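Local coordinates for translation initiation factor eIF2b-like protein,Translation initiation factor eIF2b-like protein (Chaetomium thermophilum, PDB 4ZEM), which serves as the beta subunit of eIF2B, the heterodecameric complex thought to exchange GDP for GTP on eIF2 at the start of translation, at residues V265-F270 and P300-C305; G279-D284 and D355-Y360; L52-V57 and E162-I167. All blocks are in the same frame, centred on the assembly; numbering follows the deposited sequence. Where two conformers were deposited one is given.

Contact 1 (V265-F270 and P300-C305); sequences VNKVIF and PVIALC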
loop_
_atom_site.group_PDB
_atom_site.type_symbol
_atom_site.label_atom_id
_atom_site.label_comp_id
_atom_site.label_asym_id
_atom_site.label_seq_id
_atom_site.Cartn_x
_atom_site.Cartn_y
_atom_site.Cartn_z
ATOM N N VAL A 265 17.617 17.988 15.094
ATOM C CA VAL A 265 16.283 17.870 14.482
ATOM C C VAL A 265 15.168 17.650 15.510
ATOM O O VAL A 265 15.416 17.196 16.623
ATOM C CB VAL A 265 16.221 16.728 13.433
ATOM C CG1 VAL A 265 17.497 16.699 12.599
ATOM C CG2 VAL A 265 15.975 15.382 14.095
ATOM N N ASN A 266 13.954 18.062 15.162
ATOM C CA ASN A 266 12.783 17.848 16.015
ATOM C C ASN A 266 12.147 16.467 15.847
ATOM O O ASN A 266 11.677 15.872 16.813
ATOM C CB ASN A 266 11.751 18.933 15.744
ATOM C CG ASN A 266 12.215 20.288 16.219
ATOM O OD1 ASN A 266 12.511 21.170 15.414
ATOM N ND2 ASN A 266 12.278 20.465 17.534
ATOM N N LYS A 267 12.098 15.983 14.610
ATOM C CA LYS A 267 11.479 14.699 14.317
ATOM C C LYS A 267 12.047 14.093 13.044
ATOM O O LYS A 267 12.589 14.797 12.192
ATOM C CB LYS A 267 9.960 14.838 14.188
ATOM C CG LYS A 267 9.510 15.886 13.188
ATOM C CD LYS A 267 8.122 16.397 13.536
ATOM C CE LYS A 267 8.083 16.959 14.944
ATOM N NZ LYS A 267 6.747 17.514 15.275
ATOM N N VAL A 268 11.917 12.775 12.939
ATOM C CA VAL A 268 12.370 12.014 11.783
ATOM C C VAL A 268 11.182 11.344 11.115
ATOM O O VAL A 268 10.364 10.708 11.783
ATOM C CB VAL A 268 13.402 10.935 12.169
ATOM C CG1 VAL A 268 13.831 10.164 10.936
ATOM C CG2 VAL A 268 14.614 11.562 12.864
ATOM N N ILE A 269 11.101 11.475 9.796
ATOM C CA ILE A 269 9.991 10.932 9.023
ATOM C C ILE A 269 10.490 9.944 7.968
ATOM O O ILE A 269 11.441 10.231 7.248
ATOM C CB ILE A 269 9.177 12.063 8.359
ATOM C CG1 ILE A 269 8.539 12.941 9.435
ATOM C CG2 ILE A 269 8.091 11.498 7.463
ATOM C CD1 ILE A 269 7.687 14.063 8.890
ATOM N N PHE A 270 9.833 8.785 7.883
ATOM C CA PHE A 270 10.156 7.775 6.874
ATOM C C PHE A 270 8.934 7.355 6.081
ATOM O O PHE A 270 7.814 7.328 6.594
ATOM C CB PHE A 270 10.693 6.478 7.505
ATOM C CG PHE A 270 11.953 6.622 8.288
ATOM C CD1 PHE A 270 11.917 6.646 9.671
ATOM C CD2 PHE A 270 13.179 6.657 7.654
ATOM C CE1 PHE A 270 13.077 6.749 10.405
ATOM C CE2 PHE A 270 14.345 6.755 8.386
ATOM C CZ PHE A 270 14.295 6.804 9.761
ATOM N N PRO A 300 11.128 11.820 17.959
ATOM C CA PRO A 300 10.001 11.003 17.497
ATOM C C PRO A 300 10.213 10.480 16.083
ATOM O O PRO A 300 10.584 11.230 15.175
ATOM C CB PRO A 300 8.821 11.980 17.544
ATOM C CG PRO A 300 9.213 12.971 18.583
ATOM C CD PRO A 300 10.691 13.160 18.385
ATOM N N VAL A 301 9.944 9.194 15.903
ATOM C CA VAL A 301 10.088 8.561 14.606
ATOM C C VAL A 301 8.699 8.341 14.040
ATOM O O VAL A 301 7.877 7.656 14.646
ATOM C CB VAL A 301 10.843 7.219 14.696
ATOM C CG1 VAL A 301 10.859 6.537 13.348
ATOM C CG2 VAL A 301 12.260 7.433 15.196
ATOM N N ILE A 302 8.436 8.953 12.890
ATOM C CA ILE A 302 7.120 8.883 12.270
ATOM C C ILE A 302 7.212 8.123 10.956
ATOM O O ILE A 302 8.019 8.458 10.077
ATOM C CB ILE A 302 6.500 10.289 11.993
ATOM C CG1 ILE A 302 6.366 11.121 13.270
ATOM C CG2 ILE A 302 5.131 10.161 11.358
ATOM C CD1 ILE A 302 7.542 12.020 13.560
ATOM N N ALA A 303 6.366 7.108 10.816
ATOM C CA ALA A 303 6.321 6.331 9.589
ATOM C C ALA A 303 5.055 6.662 8.821
ATOM O O ALA A 303 3.944 6.551 9.349
ATOM C CB ALA A 303 6.378 4.848 9.895
ATOM N N LEU A 304 5.233 7.083 7.574
ATOM C CA LEU A 304 4.105 7.369 6.697
ATOM C C LEU A 304 3.737 6.091 5.978
ATOM O O LEU A 304 4.566 5.515 5.273
ATOM C CB LEU A 304 4.442 8.467 5.687
ATOM C CG LEU A 304 4.133 9.922 6.037
ATOM C CD1 LEU A 304 4.563 10.271 7.444
ATOM C CD2 LEU A 304 4.792 10.830 5.025
ATOM N N CYS A 305 2.520 5.607 6.202
ATOM C CA CYS A 305 2.055 4.403 5.522
ATOM C C CYS A 305 0.540 4.354 5.361
ATOM O O CYS A 305 -0.200 4.516 6.328
ATOM C CB CYS A 305 2.525 3.172 6.293
ATOM S SG CYS A 305 2.347 3.374 8.080
#
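The backbones of Val268 and Phe270 are hydrogen-bonded to Pro300, Ile302 and Leu304 across two neighbouring parallel strands of a Rossmann-like sheet, with Val268 opposite Val301 and Phe270 opposite Ala303. The beta-alpha-beta crossover between them includes helix 287-296 and also carries strands 274-275 and 281-284. Val268 N gives its hydrogen to Pro300 O (3.0 Å) and Val268 O takes one from Ile302 N (2.8 Å); Phe270 repeats this with Ile302 O and Leu304 N. Pro300, lacking an N-H, contributes its carbonyl. On Ile302, CB sits 3.9 Å from Val268 O and also faces Ile269 CG1. Chi1 (-58°) sets CG1 beside the backbone N, and chi2 near 93° swings CD1 to 3.6 Å from Val268 O and 3.8 Å from Lys267 CB. Lys267 NZ goes instead to Gln188 and Asp193. Beyond, Ile269 CG2 meets Leu304 CD1 at 3.7 Å, near Phe207. On the face toward helix 287-296, Val301 CG1 lies in the plane of the Phe270 ring, at its edge, 3.7 Å from Phe270 CE1. Beta-branched residues suit such extended backbone; backbone bonds set direction and register, and apolar side chains pack on both faces.

Contact 2 (G279-D284 and D355-Y360); sequences GGLLVD and DLVDVY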
loop_
_atom_site.group_PDB
_atom_site.type_symbol
_atom_site.label_atom_id
_atom_site.label_comp_id
_atom_site.label_asym_id
_atom_site.label_seq_id
_atom_site.Cartn_x
_atom_site.Cartn_y
_atom_site.Cartn_z
ATOM N N GLY A 279 4.218 -4.425 14.194
ATOM C CA GLY A 279 4.546 -3.011 14.172
ATOM C C GLY A 279 5.896 -2.721 13.540
ATOM O O GLY A 279 6.331 -1.575 13.486
ATOM N N GLY A 280 6.554 -3.762 13.039
ATOM C CA GLY A 280 7.805 -3.594 12.326
ATOM C C GLY A 280 7.559 -2.967 10.966
ATOM O O GLY A 280 6.438 -2.986 10.454
ATOM N N LEU A 281 8.602 -2.407 10.369
ATOM C CA LEU A 281 8.448 -1.740 9.081
ATOM C C LEU A 281 9.428 -2.265 8.052
ATOM O O LEU A 281 10.511 -2.743 8.393
ATOM C CB LEU A 281 8.663 -0.240 9.224
ATOM C CG LEU A 281 7.770 0.572 10.151
ATOM C CD1 LEU A 281 8.317 1.986 10.200
ATOM C CD2 LEU A 281 6.320 0.563 9.678
ATOM N N LEU A 282 9.046 -2.153 6.787
ATOM C CA LEU A 282 9.966 -2.401 5.694
ATOM C C LEU A 282 10.298 -1.030 5.141
ATOM O O LEU A 282 9.400 -0.241 4.838
ATOM C CB LEU A 282 9.356 -3.306 4.627
ATOM C CG LEU A 282 10.352 -3.979 3.682
ATOM C CD1 LEU A 282 11.272 -4.917 4.455
ATOM C CD2 LEU A 282 9.629 -4.725 2.572
ATOM N N VAL A 283 11.587 -0.720 5.069
ATOM C CA VAL A 283 12.022 0.627 4.722
ATOM C C VAL A 283 13.252 0.613 3.840
ATOM O O VAL A 283 13.837 -0.437 3.604
ATOM C CB VAL A 283 12.327 1.461 5.985
ATOM C CG1 VAL A 283 11.048 1.772 6.761
ATOM C CG2 VAL A 283 13.344 0.728 6.860
ATOM N N ASP A 284 13.637 1.792 3.356
ATOM C CA ASP A 284 14.860 1.950 2.580
ATOM C C ASP A 284 16.067 1.533 3.420
ATOM O O ASP A 284 16.031 1.624 4.644
ATOM C CB ASP A 284 15.016 3.399 2.105
ATOM C CG ASP A 284 14.197 3.702 0.866
ATOM O OD1 ASP A 284 14.015 2.791 0.031
ATOM O OD2 ASP A 284 13.737 4.855 0.723
ATOM N N ASP A 355 9.959 -1.089 18.436
ATOM C CA ASP A 355 10.495 -0.260 19.515
ATOM C C ASP A 355 11.057 1.071 19.012
ATOM O O ASP A 355 10.996 2.078 19.714
ATOM C CB ASP A 355 11.562 -1.027 20.298
ATOM C CG ASP A 355 10.976 -1.792 21.469
ATOM O OD1 ASP A 355 9.733 -1.894 21.546
ATOM O OD2 ASP A 355 11.750 -2.285 22.320
ATOM N N LEU A 356 11.628 1.054 17.809
ATOM C CA LEU A 356 12.196 2.248 17.173
ATOM C C LEU A 356 11.159 3.177 16.538
ATOM O O LEU A 356 11.500 4.281 16.114
ATOM C CB LEU A 356 13.227 1.852 16.114
ATOM C CG LEU A 356 14.471 1.163 16.685
ATOM C CD1 LEU A 356 15.487 0.820 15.598
ATOM C CD2 LEU A 356 15.101 2.024 17.775
ATOM N N VAL A 357 9.915 2.722 16.422
ATOM C CA VAL A 357 8.870 3.533 15.785
ATOM C C VAL A 357 7.889 4.156 16.780
ATOM O O VAL A 357 7.357 3.470 17.640
ATOM C CB VAL A 357 8.057 2.702 14.771
ATOM C CG1 VAL A 357 7.024 3.580 14.071
ATOM C CG2 VAL A 357 8.980 2.045 13.767
ATOM N N ASP A 358 7.627 5.452 16.639
ATOM C CA ASP A 358 6.721 6.138 17.558
ATOM C C ASP A 358 5.310 6.294 17.006
ATOM O O ASP A 358 4.337 5.992 17.688
ATOM C CB ASP A 358 7.283 7.512 17.924
ATOM C CG ASP A 358 8.562 7.415 18.720
ATOM O OD1 ASP A 358 8.488 7.020 19.904
ATOM O OD2 ASP A 358 9.640 7.717 18.162
ATOM N N VAL A 359 5.201 6.768 15.773
ATOM C CA VAL A 359 3.899 7.001 15.171
ATOM C C VAL A 359 3.779 6.322 13.809
ATOM O O VAL A 359 4.711 6.364 13.005
ATOM C CB VAL A 359 3.622 8.510 14.989
ATOM C CG1 VAL A 359 2.276 8.731 14.315
ATOM C CG2 VAL A 359 3.678 9.230 16.317
ATOM N N TYR A 360 2.637 5.682 13.570
ATOM C CA TYR A 360 2.300 5.177 12.247
ATOM C C TYR A 360 1.276 6.143 11.697
ATOM O O TYR A 360 0.138 6.189 12.164
ATOM C CB TYR A 360 1.727 3.759 12.301
ATOM C CG TYR A 360 2.623 2.788 13.017
ATOM C CD1 TYR A 360 2.570 2.659 14.402
ATOM C CD2 TYR A 360 3.542 2.019 12.318
ATOM C CE1 TYR A 360 3.395 1.787 15.067
ATOM C CE2 TYR A 360 4.376 1.141 12.977
ATOM C CZ TYR A 360 4.296 1.025 14.351
ATOM O OH TYR A 360 5.121 0.151 15.014
#
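Where the small antiparallel sheet comes up against strand 359-362 of the Rossmann-like sheet, Gly279 and Leu281 meet Val357 and Tyr360. The one hydrogen bond runs from Tyr360 OH to Gly279 O at 2.6 Å. The hydroxyl approaches in the carbonyl plane, on a lone pair, with a C=O...O angle of 115°, and the oxygen in turn lies close to the plane of the phenol ring, at its edge. Tyrosine suits this buried spot because its ring reaches from strand 359-362 to the loop before strand 281-284 and still carries a polar tip to a carbonyl there. Tyr360 CG stands opposite its own carbonyl carbon, beside the backbone N (chi1 -55°), which turns the ring toward Gly279 and Leu281. Gly279 suits its own place for two reasons: its backbone has a positive phi of 95°, and a CB would press against Tyr360 OH.

Leu281 fills the corner with a forked end. Its CD1 meets Val357 CG2 tip to tip at 3.6 Å, while CD2 comes to the edge of the Tyr360 ring, 3.9 Å from Tyr360 CE2. Val357 also works from its other branch, for CG1 rests over one face of the same ring, offset toward the rim, about 3.7 Å above its plane. The phenol is therefore bounded by leucine and carbonyl at its edge and by valine on a face, which should restrict its turning. A phenylalanine in place of Tyr360 would probably leave Gly279 O without its hydroxyl mate and the loop less firmly tied.

Around this corner, Leu281 pairs through its backbone with Ile352 of strand 349-352, and its side chain rests on Val275 of strand 274-275. Val357 also leans on Ile352, and the preceding Leu356 packs against Cys288 and His295 of helix 287-296.

Contact 3 (L52-V57 and E162-I167); sequences LLRQVV and EVMDGI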
loop_
_atom_site.group_PDB
_atom_site.type_symbol
_atom_site.label_atom_id
_atom_site.label_comp_id
_atom_site.label_asym_id
_atom_site.label_seq_id
_atom_site.Cartn_x
_atom_site.Cartn_y
_atom_site.Cartn_z
ATOM N N LEU A 52 -6.254 -5.299 -12.356
ATOM C CA LEU A 52 -6.168 -6.627 -12.955
ATOM C C LEU A 52 -7.147 -7.577 -12.260
ATOM O O LEU A 52 -7.827 -8.366 -12.920
ATOM C CB LEU A 52 -4.729 -7.160 -12.882
ATOM C CG LEU A 52 -4.362 -8.462 -13.614
ATOM C CD1 LEU A 52 -4.776 -9.730 -12.856
ATOM C CD2 LEU A 52 -4.919 -8.458 -15.034
ATOM N N LEU A 53 -7.206 -7.505 -10.930
ATOM C CA LEU A 53 -8.108 -8.357 -10.160
ATOM C C LEU A 53 -9.565 -8.044 -10.491
ATOM O O LEU A 53 -10.411 -8.940 -10.524
ATOM C CB LEU A 53 -7.853 -8.203 -8.660
ATOM C CG LEU A 53 -6.528 -8.797 -8.175
ATOM C CD1 LEU A 53 -6.459 -8.791 -6.653
ATOM C CD2 LEU A 53 -6.327 -10.209 -8.729
ATOM N N ARG A 54 -9.849 -6.772 -10.755
ATOM C CA ARG A 54 -11.184 -6.366 -11.175
ATOM C C ARG A 54 -11.568 -7.036 -12.494
ATOM O O ARG A 54 -12.714 -7.453 -12.687
ATOM C CB ARG A 54 -11.267 -4.851 -11.321
ATOM C CG ARG A 54 -12.680 -4.332 -11.520
ATOM C CD ARG A 54 -12.696 -2.823 -11.649
ATOM N NE ARG A 54 -14.026 -2.324 -11.970
ATOM C CZ ARG A 54 -14.444 -2.058 -13.202
ATOM N NH1 ARG A 54 -13.631 -2.239 -14.234
ATOM N NH2 ARG A 54 -15.675 -1.606 -13.399
ATOM N N GLN A 55 -10.597 -7.146 -13.392
ATOM C CA GLN A 55 -10.829 -7.760 -14.689
ATOM C C GLN A 55 -10.970 -9.275 -14.548
ATOM O O GLN A 55 -11.691 -9.916 -15.314
ATOM C CB GLN A 55 -9.678 -7.436 -15.642
ATOM C CG GLN A 55 -9.756 -6.062 -16.263
ATOM C CD GLN A 55 -11.038 -5.828 -17.035
ATOM O OE1 GLN A 55 -11.511 -6.702 -17.760
ATOM N NE2 GLN A 55 -11.606 -4.635 -16.883
ATOM N N VAL A 56 -10.289 -9.836 -13.553
ATOM C CA VAL A 56 -10.438 -11.250 -13.225
ATOM C C VAL A 56 -11.860 -11.537 -12.752
ATOM O O VAL A 56 -12.481 -12.503 -13.181
ATOM C CB VAL A 56 -9.422 -11.682 -12.145
ATOM C CG1 VAL A 56 -9.735 -13.071 -11.625
ATOM C CG2 VAL A 56 -8.010 -11.621 -12.698
ATOM N N VAL A 57 -12.379 -10.675 -11.884
ATOM C CA VAL A 57 -13.751 -10.809 -11.405
ATOM C C VAL A 57 -14.720 -10.702 -12.580
ATOM O O VAL A 57 -15.680 -11.462 -12.679
ATOM C CB VAL A 57 -14.094 -9.749 -10.337
ATOM C CG1 VAL A 57 -15.572 -9.808 -9.978
ATOM C CG2 VAL A 57 -13.237 -9.958 -9.097
ATOM N N GLU A 162 -21.355 -6.134 -7.703
ATOM C CA GLU A 162 -21.048 -5.522 -6.415
ATOM C C GLU A 162 -19.558 -5.618 -6.068
ATOM O O GLU A 162 -18.981 -4.682 -5.509
ATOM C CB GLU A 162 -21.894 -6.163 -5.313
ATOM C CG GLU A 162 -22.439 -5.173 -4.289
ATOM C CD GLU A 162 -23.478 -4.216 -4.866
ATOM O OE1 GLU A 162 -23.942 -3.332 -4.115
ATOM O OE2 GLU A 162 -23.834 -4.338 -6.059
ATOM N N VAL A 163 -18.939 -6.749 -6.399
ATOM C CA VAL A 163 -17.514 -6.943 -6.147
ATOM C C VAL A 163 -16.660 -5.995 -6.977
ATOM O O VAL A 163 -15.704 -5.404 -6.468
ATOM C CB VAL A 163 -17.081 -8.396 -6.430
ATOM C CG1 VAL A 163 -15.561 -8.514 -6.446
ATOM C CG2 VAL A 163 -17.682 -9.333 -5.400
ATOM N N MET A 164 -17.013 -5.835 -8.248
ATOM C CA MET A 164 -16.272 -4.936 -9.123
ATOM C C MET A 164 -16.318 -3.500 -8.602
ATOM O O MET A 164 -15.315 -2.782 -8.626
ATOM C CB MET A 164 -16.840 -4.994 -10.545
ATOM C CG MET A 164 -16.553 -6.290 -11.292
ATOM S SD MET A 164 -17.349 -6.403 -12.917
ATOM C CE MET A 164 -16.634 -4.995 -13.757
ATOM N N ASP A 165 -17.486 -3.097 -8.113
ATOM C CA ASP A 165 -17.659 -1.793 -7.488
ATOM C C ASP A 165 -16.739 -1.621 -6.275
ATOM O O ASP A 165 -16.097 -0.579 -6.108
ATOM C CB ASP A 165 -19.126 -1.590 -7.104
ATOM C CG ASP A 165 -19.955 -1.046 -8.260
ATOM O OD1 ASP A 165 -19.356 -0.585 -9.256
ATOM O OD2 ASP A 165 -21.199 -1.082 -8.182
ATOM N N GLY A 166 -16.683 -2.646 -5.431
ATOM C CA GLY A 166 -15.865 -2.617 -4.231
ATOM C C GLY A 166 -14.392 -2.499 -4.566
ATOM O O GLY A 166 -13.628 -1.823 -3.859
ATOM N N ILE A 167 -13.986 -3.168 -5.645
ATOM C CA ILE A 167 -12.606 -3.099 -6.112
ATOM C C ILE A 167 -12.262 -1.696 -6.616
ATOM O O ILE A 167 -11.137 -1.226 -6.433
ATOM C CB ILE A 167 -12.333 -4.140 -7.213
ATOM C CG1 ILE A 167 -12.536 -5.554 -6.658
ATOM C CG2 ILE A 167 -10.910 -4.011 -7.737
ATOM C CD1 ILE A 167 -12.113 -6.653 -7.617
#
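Val57 and Arg54 face Val163, Met164 and Ile167 in an antiparallel helix pair of the N-terminal helical region, where helix 43-59 runs beside the long helix 154-182. The short segments' axes come within 9.5 Å and make an angle of 176°, so the two segments run almost exactly antiparallel, and no hydrogen bond crosses between them.

The innermost contacts are apolar. Val57 points at the partner helix and splits its two methyls: CG1 touches Val163 CG1 at 3.8 Å and also reaches Met164 CG, while CG2 meets Ile167 CD1. Ile167 slides past Val57 in the opposite direction, and its CD1 ends 3.7 Å from Arg54 CA. Its other branch, CG2, presses on Arg54 CB, likewise at 3.7 Å. Compact branched residues suit the middle of such an interface because they fill it without needing polar partners. Arginine suits the partly exposed rim, its aliphatic chain packing on Ile167 while its polar end reaches outward. Arg54 lies with CG opposite the backbone N (chi1 -170°) and its chain extended, which carries the guanidinium across to the other helix, where the long, flexible Met164 crosses it at about a right angle.

Further out, other helices back this core. Val163 and Ile167 lean on Ile100 and Leu99 of helix 88-104, and Leu53 touches Val96 of that helix and Val72 of helix 65-82. Leu52 and Val56 rest on helices 24-37 and 65-82. The guanidinium itself has a long, weak ion pair with Glu168, while Arg20 brings a like charge close.

Met164 bends at chi3 (60°), bringing CE over one face of the guanidinium, offset toward the rim and 3.5 Å from Arg54 NH2, while Met164 O lies in plane at the edge.

From the N terminus, contact 3 comes first: it closes an excursion of about a hundred residues, with helices but no strand, when helix 154-182 returns to helix 43-59, and it is complete before the others open. Contacts 1 and 2 cross, their segments alternating. Contact 1 closes a connection of 29 residues holding helix 287-296, contact 2 one of 70 residues. They also touch, strands 301-304 and 359-362 being adjacent: Val301 N probably bonds to Asp358 OD2, and Ala303 N to Val359 O. Contact 1 thus joins strands within the Rossmann-like sheet, and contact 2 ties the smaller sheet to it. Contact 3 belongs to the helical bundle beyond the chain's centre, its centre about 35 Å from that of contact 1.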